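NAD-dependent aldehyde dehydrogenase (Burkholderia multivorans, PDB 5UJU) probably catalyses the NAD-dependent oxidation of aldehydes to carboxylic acids, with glutamate gamma-semialdehyde a possible substrate. Local coordinates at residues Met142-Gln147 / Pro241-Pro246; Gly146-Met151 / Ser394-Gly399; Cys214-Trp219 / Ala344-Gln349; Gly348-Ala353 / Phe521-Ala526. All coordinates share one frame; numbering follows the deposited sequence.

Contact 1: residues Met142-Gln147 / Pro241-Pro246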
loop_
_atom_site.group_PDB
_atom_site.type_symbol
_atom_site.label_atom_id
_atom_site.label_comp_id
_atom_site.label_asym_id
_atom_site.label_seq_id
_atom_site.Cartn_x
_atom_site.Cartn_y
_atom_site.Cartn_z
ATOM N N MET A 142 1.739 -28.676 -17.224
ATOM C CA MET A 142 2.717 -29.302 -18.106
ATOM C C MET A 142 2.386 -29.033 -19.568
ATOM O O MET A 142 3.253 -28.619 -20.342
ATOM C CB MET A 142 2.768 -30.807 -17.830
ATOM C CG MET A 142 3.687 -31.602 -18.752
ATOM S SD MET A 142 3.730 -33.361 -18.353
ATOM C CE MET A 142 4.688 -33.969 -19.741
ATOM N N HIS A 143 1.124 -29.223 -19.958
ATOM C CA HIS A 143 0.762 -29.104 -21.361
ATOM C C HIS A 143 0.282 -27.713 -21.741
ATOM O O HIS A 143 -0.284 -27.541 -22.823
ATOM C CB HIS A 143 -0.263 -30.175 -21.735
ATOM C CG HIS A 143 0.329 -31.547 -21.749
ATOM N ND1 HIS A 143 1.219 -31.956 -22.720
ATOM C CD2 HIS A 143 0.228 -32.578 -20.875
ATOM C CE1 HIS A 143 1.603 -33.194 -22.469
ATOM N NE2 HIS A 143 1.019 -33.593 -21.353
ATOM N N THR A 144 0.532 -26.714 -20.908
ATOM C CA THR A 144 0.442 -25.345 -21.398
ATOM C C THR A 144 1.758 -24.602 -21.282
ATOM O O THR A 144 2.143 -23.900 -22.219
ATOM C CB THR A 144 -0.653 -24.538 -20.661
ATOM O OG1 THR A 144 -0.467 -24.628 -19.244
ATOM C CG2 THR A 144 -2.017 -25.064 -21.024
ATOM N N THR A 145 2.464 -24.753 -20.162
ATOM C CA THR A 145 3.702 -24.020 -19.920
ATOM C C THR A 145 4.938 -24.743 -20.428
ATOM O O THR A 145 5.970 -24.097 -20.631
ATOM C CB THR A 145 3.887 -23.759 -18.423
ATOM O OG1 THR A 145 4.204 -24.994 -17.760
ATOM C CG2 THR A 145 2.611 -23.175 -17.829
ATOM N N GLY A 146 4.872 -26.057 -20.603
ATOM C CA GLY A 146 6.027 -26.838 -20.992
ATOM C C GLY A 146 6.884 -27.322 -19.845
ATOM O O GLY A 146 7.929 -27.950 -20.093
ATOM N N GLN A 147 6.495 -27.040 -18.601
ATOM C CA GLN A 147 7.243 -27.550 -17.462
ATOM C C GLN A 147 7.205 -29.073 -17.436
ATOM O O GLN A 147 6.168 -29.690 -17.701
ATOM C CB GLN A 147 6.681 -26.984 -16.151
ATOM C CG GLN A 147 7.130 -25.561 -15.886
ATOM C CD GLN A 147 6.404 -24.889 -14.741
ATOM O OE1 GLN A 147 5.715 -25.531 -13.951
ATOM N NE2 GLN A 147 6.581 -23.584 -14.629
ATOM N N PRO A 241 -3.381 -16.168 -22.673
ATOM C CA PRO A 241 -4.071 -17.046 -23.640
ATOM C C PRO A 241 -3.336 -18.353 -23.930
ATOM O O PRO A 241 -3.935 -19.276 -24.503
ATOM C CB PRO A 241 -4.166 -16.184 -24.910
ATOM C CG PRO A 241 -3.759 -14.826 -24.521
ATOM C CD PRO A 241 -2.950 -14.898 -23.281
ATOM N N GLY A 242 -2.058 -18.459 -23.576
ATOM C CA GLY A 242 -1.334 -19.708 -23.728
ATOM C C GLY A 242 -1.390 -20.644 -22.532
ATOM O O GLY A 242 -0.895 -21.773 -22.622
ATOM N N ALA A 243 -1.988 -20.215 -21.412
ATOM C CA ALA A 243 -2.038 -21.037 -20.197
ATOM C C ALA A 243 -3.344 -20.748 -19.459
ATOM O O ALA A 243 -3.345 -20.198 -18.360
ATOM C CB ALA A 243 -0.848 -20.778 -19.271
ATOM N N ILE A 244 -4.466 -21.126 -20.070
ATOM C CA ILE A 244 -5.781 -20.906 -19.459
ATOM C C ILE A 244 -6.171 -22.050 -18.533
ATOM O O ILE A 244 -6.623 -21.824 -17.412
ATOM C CB ILE A 244 -6.851 -20.704 -20.550
ATOM C CG1 ILE A 244 -6.517 -19.493 -21.423
ATOM C CG2 ILE A 244 -8.253 -20.560 -19.905
ATOM C CD1 ILE A 244 -7.261 -19.508 -22.766
ATOM N N LEU A 245 -6.007 -23.286 -18.998
ATOM C CA LEU A 245 -6.550 -24.449 -18.299
ATOM C C LEU A 245 -6.204 -24.501 -16.819
ATOM O O LEU A 245 -7.110 -24.788 -16.016
ATOM C CB LEU A 245 -6.104 -25.741 -19.002
ATOM C CG LEU A 245 -6.807 -27.000 -18.465
ATOM C CD1 LEU A 245 -8.338 -26.846 -18.586
ATOM C CD2 LEU A 245 -6.349 -28.293 -19.148
ATOM N N PRO A 246 -4.953 -24.261 -16.384
ATOM C CA PRO A 246 -4.682 -24.309 -14.934
ATOM C C PRO A 246 -5.528 -23.339 -14.131
ATOM O O PRO A 246 -5.939 -23.678 -13.015
ATOM C CB PRO A 246 -3.173 -23.978 -14.836
ATOM C CG PRO A 246 -2.621 -24.375 -16.152
ATOM C CD PRO A 246 -3.704 -24.070 -17.155
#
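In the beta-alpha connection between strand 234-238 and helix 245-260, Gly242 and Ala243 receive Thr144 from the last turn of helix 134-145. The backbones come closest at Thr144 and Ala243, whose CA atoms are 5.1 Å apart, and no hydrogen bond crosses the contact. Thr144 makes the touch with its branched carbon: CB sits 3.4 Å from Gly242 O, and CG2, at 3.8 Å from the same Gly242 O, extends the touch along the peptide. With chi1 at 53°, the hydroxyl lies between the backbone N and the carbonyl carbon of its own residue. There OG1 can bond back to Ser140 O in the preceding turn while it meets carbon on the other segment, Pro246 CG at 3.8 Å and Ala243 CB at 3.9 Å. The buried hydroxyl thus finds its polar partner within its own helix. Beside it, Thr145 OG1 bonds to Val141 O and accepts from Gln147 N at 3.2 Å, with a nearly straight N-H...O angle of 166°, forming an ST turn as the chain leaves the helix at Gly146, where phi is positive. On the other segment, Glu80 OE2 binds the backbone N of both Ile244 and Leu245. A helix end seated by van der Waals packing on a strand-to-helix loop suits the layered, Rossmann-like coenzyme-binding domain of aldehyde dehydrogenases.

Contact 2: residues Gly146-Met151 / Ser394-Gly399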
loop_
_atom_site.group_PDB
_atom_site.type_symbol
_atom_site.label_atom_id
_atom_site.label_comp_id
_atom_site.label_asym_id
_atom_site.label_seq_id
_atom_site.Cartn_x
_atom_site.Cartn_y
_atom_site.Cartn_z
ATOM N N GLY A 146 4.872 -26.057 -20.603
ATOM C CA GLY A 146 6.027 -26.838 -20.992
ATOM C C GLY A 146 6.884 -27.322 -19.845
ATOM O O GLY A 146 7.929 -27.950 -20.093
ATOM N N GLN A 147 6.495 -27.040 -18.601
ATOM C CA GLN A 147 7.243 -27.550 -17.462
ATOM C C GLN A 147 7.205 -29.073 -17.436
ATOM O O GLN A 147 6.168 -29.690 -17.701
ATOM C CB GLN A 147 6.681 -26.984 -16.151
ATOM C CG GLN A 147 7.130 -25.561 -15.886
ATOM C CD GLN A 147 6.404 -24.889 -14.741
ATOM O OE1 GLN A 147 5.715 -25.531 -13.951
ATOM N NE2 GLN A 147 6.581 -23.584 -14.629
ATOM N N ALA A 148 8.354 -29.677 -17.138
ATOM C CA ALA A 148 8.409 -31.113 -16.902
ATOM C C ALA A 148 7.511 -31.475 -15.722
ATOM O O ALA A 148 7.220 -30.649 -14.854
ATOM C CB ALA A 148 9.848 -31.571 -16.631
ATOM N N PHE A 149 7.067 -32.730 -15.695
ATOM C CA PHE A 149 5.958 -33.080 -14.807
ATOM C C PHE A 149 6.261 -32.743 -13.348
ATOM O O PHE A 149 5.412 -32.181 -12.642
ATOM C CB PHE A 149 5.585 -34.553 -14.933
ATOM C CG PHE A 149 4.440 -34.938 -14.021
ATOM C CD1 PHE A 149 4.667 -35.646 -12.849
ATOM C CD2 PHE A 149 3.151 -34.537 -14.317
ATOM C CE1 PHE A 149 3.614 -35.977 -12.005
ATOM C CE2 PHE A 149 2.093 -34.857 -13.472
ATOM C CZ PHE A 149 2.330 -35.584 -12.317
ATOM N N MET A 150 7.450 -33.104 -12.863
ATOM C CA MET A 150 7.741 -32.890 -11.447
ATOM C C MET A 150 7.656 -31.413 -11.078
ATOM O O MET A 150 7.067 -31.060 -10.046
ATOM C CB MET A 150 9.110 -33.457 -11.087
ATOM C CG MET A 150 9.447 -33.376 -9.602
ATOM S SD MET A 150 8.357 -34.358 -8.533
ATOM C CE MET A 150 8.564 -36.005 -9.217
ATOM N N MET A 151 8.223 -30.528 -11.907
ATOM C CA MET A 151 8.091 -29.098 -11.635
ATOM C C MET A 151 6.655 -28.623 -11.838
ATOM O O MET A 151 6.162 -27.763 -11.098
ATOM C CB MET A 151 9.036 -28.295 -12.526
ATOM C CG MET A 151 8.829 -26.788 -12.372
ATOM S SD MET A 151 9.956 -25.786 -13.373
ATOM C CE MET A 151 11.492 -26.116 -12.523
ATOM N N SER A 394 17.891 -35.583 -19.830
ATOM C CA SER A 394 17.663 -34.163 -19.604
ATOM C C SER A 394 16.205 -33.726 -19.606
ATOM O O SER A 394 15.921 -32.651 -19.080
ATOM C CB SER A 394 18.377 -33.332 -20.679
ATOM O OG SER A 394 19.686 -33.853 -20.928
ATOM N N VAL A 395 15.282 -34.507 -20.180
ATOM C CA VAL A 395 13.938 -33.973 -20.428
ATOM C C VAL A 395 13.230 -33.623 -19.130
ATOM O O VAL A 395 12.472 -32.653 -19.073
ATOM C CB VAL A 395 13.083 -34.934 -21.280
ATOM C CG1 VAL A 395 13.565 -34.926 -22.725
ATOM C CG2 VAL A 395 13.059 -36.333 -20.686
ATOM N N GLU A 396 13.459 -34.392 -18.072
ATOM C CA GLU A 396 12.781 -34.065 -16.828
ATOM C C GLU A 396 13.365 -32.829 -16.169
ATOM O O GLU A 396 12.699 -32.216 -15.326
ATOM C CB GLU A 396 12.825 -35.264 -15.888
ATOM C CG GLU A 396 12.124 -36.504 -16.463
ATOM C CD GLU A 396 10.699 -36.221 -16.999
ATOM O OE1 GLU A 396 9.976 -35.382 -16.421
ATOM O OE2 GLU A 396 10.283 -36.877 -17.980
ATOM N N LEU A 397 14.571 -32.422 -16.565
ATOM C CA LEU A 397 15.203 -31.222 -16.033
ATOM C C LEU A 397 14.852 -29.986 -16.854
ATOM O O LEU A 397 14.438 -28.967 -16.297
ATOM C CB LEU A 397 16.734 -31.418 -15.981
ATOM C CG LEU A 397 17.614 -30.186 -15.714
ATOM C CD1 LEU A 397 17.261 -29.518 -14.421
ATOM C CD2 LEU A 397 19.090 -30.592 -15.685
ATOM N N ILE A 398 15.000 -30.051 -18.177
ATOM C CA ILE A 398 14.850 -28.838 -18.973
ATOM C C ILE A 398 13.415 -28.602 -19.439
ATOM O O ILE A 398 13.073 -27.460 -19.779
ATOM C CB ILE A 398 15.821 -28.841 -20.167
ATOM C CG1 ILE A 398 15.449 -29.922 -21.178
ATOM C CG2 ILE A 398 17.269 -29.060 -19.660
ATOM C CD1 ILE A 398 16.445 -30.041 -22.334
ATOM N N GLY A 399 12.568 -29.627 -19.438
ATOM C CA GLY A 399 11.197 -29.395 -19.867
ATOM C C GLY A 399 11.158 -28.983 -21.325
ATOM O O GLY A 399 12.064 -29.284 -22.114
HETATM O O HOH W 1 7.766 -34.674 -17.964
HETATM O O HOH W 2 9.643 -34.500 -14.103
#
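Glu396 OE1 is held by two ordered waters that link it to the first turn of helix 149-156. One water donates to Glu396 OE1 at 2.8 Å and accepts from Phe149 N at 3.1 Å; the other also donates to Glu396 OE1 and takes the hydrogen of Met150 N, which lies 2.9 Å from that water. The bend at chi2 (-50°) folds the glutamate chain so that its end comes closer to the helix than its CB direction suggests. A carboxylate near these amino-terminal N-H groups would probably be favoured in its charged form. Ala148, at the N-cap position, points its methyl group at the end of helix 391-398, where CB is 3.2 Å from Glu396 O and 3.7 Å from Val395 O. The start of one helix is thereby set against the finish of another, consistent with the seam between the coenzyme-binding and catalytic domains of the aldehyde dehydrogenase fold. Gly399 ends the second helix with positive phi, its N still bonded to Val395 O, and its bare CA approaches Gly146 O to 3.6 Å. One residue further on, Ala400 joins Gly146 through backbone hydrogen bonding.

Contact 3: residues Cys214-Trp219 / Ala344-Gln349. With NA (sodium ion), chain C.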
loop_
_atom_site.group_PDB
_atom_site.type_symbol
_atom_site.label_atom_id
_atom_site.label_comp_id
_atom_site.label_asym_id
_atom_site.label_seq_id
_atom_site.Cartn_x
_atom_site.Cartn_y
_atom_site.Cartn_z
ATOM N N CYS A 214 2.184 -16.786 -18.658
ATOM C CA CYS A 214 2.210 -17.985 -19.500
ATOM C C CYS A 214 3.122 -19.087 -18.963
ATOM O O CYS A 214 2.980 -20.239 -19.392
ATOM C CB CYS A 214 2.609 -17.645 -20.941
ATOM S SG CYS A 214 4.340 -17.205 -21.193
ATOM N N THR A 215 4.042 -18.777 -18.040
ATOM C CA THR A 215 4.985 -19.765 -17.518
ATOM C C THR A 215 4.602 -20.300 -16.144
ATOM O O THR A 215 4.773 -21.494 -15.882
ATOM C CB THR A 215 6.390 -19.161 -17.409
ATOM O OG1 THR A 215 6.284 -17.879 -16.782
ATOM C CG2 THR A 215 7.030 -19.006 -18.789
ATOM N N PHE A 216 4.134 -19.446 -15.239
ATOM C CA PHE A 216 3.743 -19.868 -13.891
ATOM C C PHE A 216 2.336 -19.368 -13.601
ATOM O O PHE A 216 2.125 -18.515 -12.725
ATOM C CB PHE A 216 4.739 -19.367 -12.844
ATOM C CG PHE A 216 6.072 -20.075 -12.892
ATOM C CD1 PHE A 216 7.051 -19.684 -13.792
ATOM C CD2 PHE A 216 6.336 -21.145 -12.046
ATOM C CE1 PHE A 216 8.271 -20.345 -13.844
ATOM C CE2 PHE A 216 7.565 -21.813 -12.091
ATOM C CZ PHE A 216 8.525 -21.411 -12.997
ATOM N N PRO A 217 1.334 -19.933 -14.288
ATOM C CA PRO A 217 -0.033 -19.394 -14.161
ATOM C C PRO A 217 -0.577 -19.452 -12.743
ATOM O O PRO A 217 -1.164 -18.466 -12.268
ATOM C CB PRO A 217 -0.844 -20.266 -15.136
ATOM C CG PRO A 217 -0.061 -21.550 -15.256
ATOM C CD PRO A 217 1.394 -21.127 -15.151
ATOM N N THR A 218 -0.395 -20.575 -12.043
ATOM C CA THR A 218 -0.898 -20.646 -10.674
ATOM C C THR A 218 0.083 -20.034 -9.673
ATOM O O THR A 218 -0.333 -19.329 -8.749
ATOM C CB THR A 218 -1.222 -22.096 -10.302
ATOM O OG1 THR A 218 -0.058 -22.916 -10.469
ATOM C CG2 THR A 218 -2.356 -22.630 -11.178
ATOM N N TRP A 219 1.379 -20.292 -9.823
ATOM C CA TRP A 219 2.338 -19.805 -8.832
ATOM C C TRP A 219 2.351 -18.286 -8.789
ATOM O O TRP A 219 2.368 -17.685 -7.707
ATOM C CB TRP A 219 3.733 -20.331 -9.141
ATOM C CG TRP A 219 4.704 -20.201 -7.980
ATOM C CD1 TRP A 219 5.004 -21.158 -7.049
ATOM C CD2 TRP A 219 5.510 -19.057 -7.652
ATOM N NE1 TRP A 219 5.947 -20.680 -6.162
ATOM C CE2 TRP A 219 6.269 -19.392 -6.507
ATOM C CE3 TRP A 219 5.664 -17.782 -8.214
ATOM C CZ2 TRP A 219 7.166 -18.500 -5.913
ATOM C CZ3 TRP A 219 6.556 -16.895 -7.619
ATOM C CH2 TRP A 219 7.292 -17.261 -6.481
ATOM N N ALA A 344 19.738 -24.680 -16.433
ATOM C CA ALA A 344 19.054 -25.745 -17.160
ATOM C C ALA A 344 17.594 -25.936 -16.749
ATOM O O ALA A 344 16.772 -26.341 -17.582
ATOM C CB ALA A 344 19.812 -27.059 -16.960
ATOM N N LEU A 345 17.263 -25.652 -15.491
ATOM C CA LEU A 345 15.926 -25.840 -14.941
ATOM C C LEU A 345 14.871 -25.164 -15.805
ATOM O O LEU A 345 14.859 -23.937 -15.941
ATOM C CB LEU A 345 15.891 -25.259 -13.530
ATOM C CG LEU A 345 15.986 -26.171 -12.316
ATOM C CD1 LEU A 345 15.850 -25.299 -11.087
ATOM C CD2 LEU A 345 14.897 -27.227 -12.344
ATOM N N TYR A 346 13.990 -25.961 -16.398
ATOM C CA TYR A 346 12.906 -25.427 -17.224
ATOM C C TYR A 346 13.459 -24.525 -18.338
ATOM O O TYR A 346 12.817 -23.562 -18.762
ATOM C CB TYR A 346 11.875 -24.701 -16.337
ATOM C CG TYR A 346 10.593 -24.222 -17.019
ATOM C CD1 TYR A 346 10.063 -24.877 -18.129
ATOM C CD2 TYR A 346 9.928 -23.099 -16.542
ATOM C CE1 TYR A 346 8.887 -24.412 -18.744
ATOM C CE2 TYR A 346 8.783 -22.636 -17.138
ATOM C CZ TYR A 346 8.266 -23.288 -18.233
ATOM O OH TYR A 346 7.120 -22.792 -18.797
ATOM N N SER A 347 14.673 -24.830 -18.816
ATOM C CA SER A 347 15.273 -24.124 -19.952
ATOM C C SER A 347 15.339 -22.619 -19.713
ATOM O O SER A 347 15.108 -21.816 -20.621
ATOM C CB SER A 347 14.543 -24.427 -21.264
ATOM O OG SER A 347 14.572 -25.811 -21.578
ATOM N N GLY A 348 15.693 -22.238 -18.486
ATOM C CA GLY A 348 15.864 -20.836 -18.139
ATOM C C GLY A 348 14.608 -20.002 -18.202
ATOM O O GLY A 348 14.695 -18.769 -18.200
ATOM N N GLN A 349 13.431 -20.639 -18.236
ATOM C CA GLN A 349 12.156 -19.947 -18.338
ATOM C C GLN A 349 11.550 -19.629 -16.970
ATOM O O GLN A 349 10.335 -19.406 -16.868
ATOM C CB GLN A 349 11.174 -20.771 -19.188
ATOM C CG GLN A 349 11.638 -20.955 -20.647
ATOM C CD GLN A 349 10.835 -21.996 -21.424
ATOM O OE1 GLN A 349 10.177 -21.667 -22.412
ATOM N NE2 GLN A 349 10.911 -23.264 -20.997
HETATM NA NA NA C . 16.826 -17.120 -18.615
HETATM O O HOH W 3 8.797 -16.995 -15.733
HETATM O O HOH W 4 14.503 -16.294 -19.393
HETATM O O HOH W 5 18.045 -15.317 -19.848
HETATM O O HOH W 6 17.062 -15.646 -16.482
HETATM O O HOH W 7 19.343 -18.148 -18.280
#
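Tyr346 points from CB toward Thr215 and Phe216: chi1 of -173° sends the ring away from its own backbone N, and it turns an edge to both residues. Over the CD2-CE2 side of the ring lies Gln349 CB, 3.6 Å above the plane and displaced toward the rim. Along that edge, CD2 comes within 4.2 Å of Phe216 CZ, and Tyr346 CE2 is 4.0 Å from Phe216 CE1. The two aromatic planes stand at 81°, in an oblique pairing whose side chains run antiparallel. At the tip, Tyr346 OH lies 3.8 Å from Thr215 CG2 and makes its hydrogen bond to Thr145 O. The aromatic packing joins the approach to helix 217-230, on the coenzyme-domain side of the aldehyde dehydrogenase fold, to the loop between helix 332-344 and strand 356-360 of the catalytic domain. Gln349 O lies in the plane of the Phe216 ring at its edge, and one water bridges it to Thr215 OG1. Within the loop, Gln349 N and NE2 reach Tyr346 O from opposite faces of its carbonyl plane, while Gln349 OE1 accepts from Gln402 N. The sodium ion binds Gly348 O at 2.7 Å, with Gly458 O and four waters as its other ligands.

Contact 4: residues Gly348-Ala353 / Phe521-Ala526. With NA (sodium ion), chain C.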
loop_
_atom_site.group_PDB
_atom_site.type_symbol
_atom_site.label_atom_id
_atom_site.label_comp_id
_atom_site.label_asym_id
_atom_site.label_seq_id
_atom_site.Cartn_x
_atom_site.Cartn_y
_atom_site.Cartn_z
ATOM N N GLY A 348 15.693 -22.238 -18.486
ATOM C CA GLY A 348 15.864 -20.836 -18.139
ATOM C C GLY A 348 14.608 -20.002 -18.202
ATOM O O GLY A 348 14.695 -18.769 -18.200
ATOM N N GLN A 349 13.431 -20.639 -18.236
ATOM C CA GLN A 349 12.156 -19.947 -18.338
ATOM C C GLN A 349 11.550 -19.629 -16.970
ATOM O O GLN A 349 10.335 -19.406 -16.868
ATOM C CB GLN A 349 11.174 -20.771 -19.188
ATOM C CG GLN A 349 11.638 -20.955 -20.647
ATOM C CD GLN A 349 10.835 -21.996 -21.424
ATOM O OE1 GLN A 349 10.177 -21.667 -22.412
ATOM N NE2 GLN A 349 10.911 -23.264 -20.997
ATOM N N MET A 350 12.366 -19.581 -15.929
ATOM C CA MET A 350 11.919 -19.149 -14.617
ATOM C C MET A 350 12.281 -17.683 -14.441
ATOM O O MET A 350 13.340 -17.239 -14.900
ATOM C CB MET A 350 12.557 -19.991 -13.517
ATOM C CG MET A 350 12.361 -21.447 -13.750
ATOM S SD MET A 350 13.129 -22.423 -12.470
ATOM C CE MET A 350 12.017 -22.085 -11.093
ATOM N N CYS A 351 11.384 -16.924 -13.808
ATOM C CA CYS A 351 11.656 -15.508 -13.595
ATOM C C CYS A 351 12.851 -15.288 -12.665
ATOM O O CYS A 351 13.397 -14.179 -12.625
ATOM C CB CYS A 351 10.414 -14.811 -13.036
ATOM S SG CYS A 351 9.785 -15.538 -11.526
ATOM N N THR A 352 13.274 -16.319 -11.933
ATOM C CA THR A 352 14.380 -16.230 -10.991
ATOM C C THR A 352 15.687 -16.785 -11.547
ATOM O O THR A 352 16.687 -16.796 -10.831
ATOM C CB THR A 352 14.024 -16.988 -9.724
ATOM O OG1 THR A 352 13.591 -18.290 -10.112
ATOM C CG2 THR A 352 12.893 -16.293 -8.956
ATOM N N ALA A 353 15.694 -17.258 -12.790
ATOM C CA ALA A 353 16.869 -17.918 -13.350
ATOM C C ALA A 353 17.969 -16.906 -13.662
ATOM O O ALA A 353 17.684 -15.804 -14.142
ATOM C CB ALA A 353 16.495 -18.656 -14.626
ATOM N N PHE A 521 19.040 -23.907 -5.233
ATOM C CA PHE A 521 19.396 -23.123 -6.405
ATOM C C PHE A 521 18.769 -21.740 -6.327
ATOM O O PHE A 521 17.685 -21.560 -5.756
ATOM C CB PHE A 521 18.956 -23.826 -7.693
ATOM C CG PHE A 521 19.386 -25.256 -7.752
ATOM C CD1 PHE A 521 20.718 -25.578 -7.995
ATOM C CD2 PHE A 521 18.474 -26.282 -7.528
ATOM C CE1 PHE A 521 21.133 -26.892 -8.031
ATOM C CE2 PHE A 521 18.881 -27.604 -7.562
ATOM C CZ PHE A 521 20.221 -27.912 -7.820
ATOM N N VAL A 522 19.482 -20.757 -6.897
ATOM C CA VAL A 522 18.998 -19.381 -6.850
ATOM C C VAL A 522 17.594 -19.283 -7.435
ATOM O O VAL A 522 16.812 -18.415 -7.033
ATOM C CB VAL A 522 19.985 -18.430 -7.564
ATOM C CG1 VAL A 522 19.969 -18.651 -9.077
ATOM C CG2 VAL A 522 19.682 -16.975 -7.196
ATOM N N ASN A 523 17.228 -20.199 -8.349
ATOM C CA ASN A 523 15.882 -20.171 -8.915
ATOM C C ASN A 523 14.819 -20.393 -7.847
ATOM O O ASN A 523 13.688 -19.926 -8.007
ATOM C CB ASN A 523 15.684 -21.243 -9.992
ATOM C CG ASN A 523 16.868 -21.369 -10.934
ATOM O OD1 ASN A 523 18.016 -21.376 -10.501
ATOM N ND2 ASN A 523 16.584 -21.480 -12.231
ATOM N N GLN A 524 15.153 -21.096 -6.767
ATOM C CA GLN A 524 14.152 -21.590 -5.830
ATOM C C GLN A 524 13.833 -20.574 -4.738
ATOM O O GLN A 524 14.698 -19.815 -4.288
ATOM C CB GLN A 524 14.629 -22.887 -5.179
ATOM C CG GLN A 524 14.845 -24.019 -6.158
ATOM C CD GLN A 524 15.528 -25.210 -5.522
ATOM O OE1 GLN A 524 16.499 -25.066 -4.776
ATOM N NE2 GLN A 524 15.001 -26.398 -5.791
ATOM N N SER A 525 12.566 -20.567 -4.314
ATOM C CA SER A 525 12.176 -19.782 -3.151
ATOM C C SER A 525 11.045 -20.507 -2.436
ATOM O O SER A 525 10.181 -21.120 -3.073
ATOM C CB SER A 525 11.759 -18.344 -3.521
ATOM O OG SER A 525 10.482 -18.280 -4.134
ATOM N N ALA A 526 11.049 -20.415 -1.112
ATOM C CA ALA A 526 10.070 -21.092 -0.272
ATOM C C ALA A 526 9.111 -20.069 0.312
ATOM O O ALA A 526 9.546 -19.047 0.862
ATOM C CB ALA A 526 10.751 -21.879 0.849
HETATM NA NA NA C . 16.826 -17.120 -18.615
HETATM O O HOH W 6 17.062 -15.646 -16.482
HETATM O O HOH W 4 14.503 -16.294 -19.393
HETATM O O HOH W 5 18.045 -15.317 -19.848
HETATM O O HOH W 7 19.343 -18.148 -18.280
#
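Two type I beta turns, Met350 to Ala353 and Phe521 to Gln524, meet with the CA atoms of Thr352 and Asn523 4.7 Å apart. Thr352 supplies the strong bond between them: OG1 donates to Asn523 O at 2.7 Å, in the carbonyl plane and on a lone pair, with a C=O...donor angle of 112°. A chi1 of 51° sets OG1 on the side of CB that faces this oxygen, while CB rests 3.4 Å from the same Asn523 O. Met350 crosses Asn523 at about a right angle. The chain runs extended to SD, 3.7 Å from Asn523 CB, and the bend at chi3 brings CE to 3.9 Å from the same Asn523 CB. Asn523 ND2 makes a weak hydrogen bond to Met350 SD at 3.6 Å, but its stronger partner is Ser342 O on helix 332-344; the amide nitrogen also touches Ala353 CB at 3.7 Å. Residues 349-352, Gln-Met-Cys-Thr, match the cysteine-bearing signature of the aldehyde dehydrogenase family, and the CB of Cys351 points away from the second turn. Thr352 O bonds to Thr487 OG1 and Cys351 O to Asn322 ND2, tying this turn to the catalytic-domain core. The other turn is braced by Gln524 OE1, which accepts from Phe521 N at 2.8 Å, and Gln524 O bonds to Arg560 of the second subunit.

From the N terminus, contacts 1 and 2 set out from overlapping residues at the end of helix 134-145 and the start of helix 149-156. Contact 1 closes the shorter loop, at the beta-alpha connection before helix 245-260, and contact 2 the longer one, at the end of helix 391-398. Contact 3 opens at 214-219, before contact 1 has closed, so these two cross; it ends at 344-349, within the span of contact 2. Contact 4 starts from the last residues of contact 3, crosses contact 2 and follows contact 1 in series. Contacts 2 and 3 tie coenzyme-domain elements to catalytic-domain ones, and contact 4 brings in the loop beyond strand 511-514.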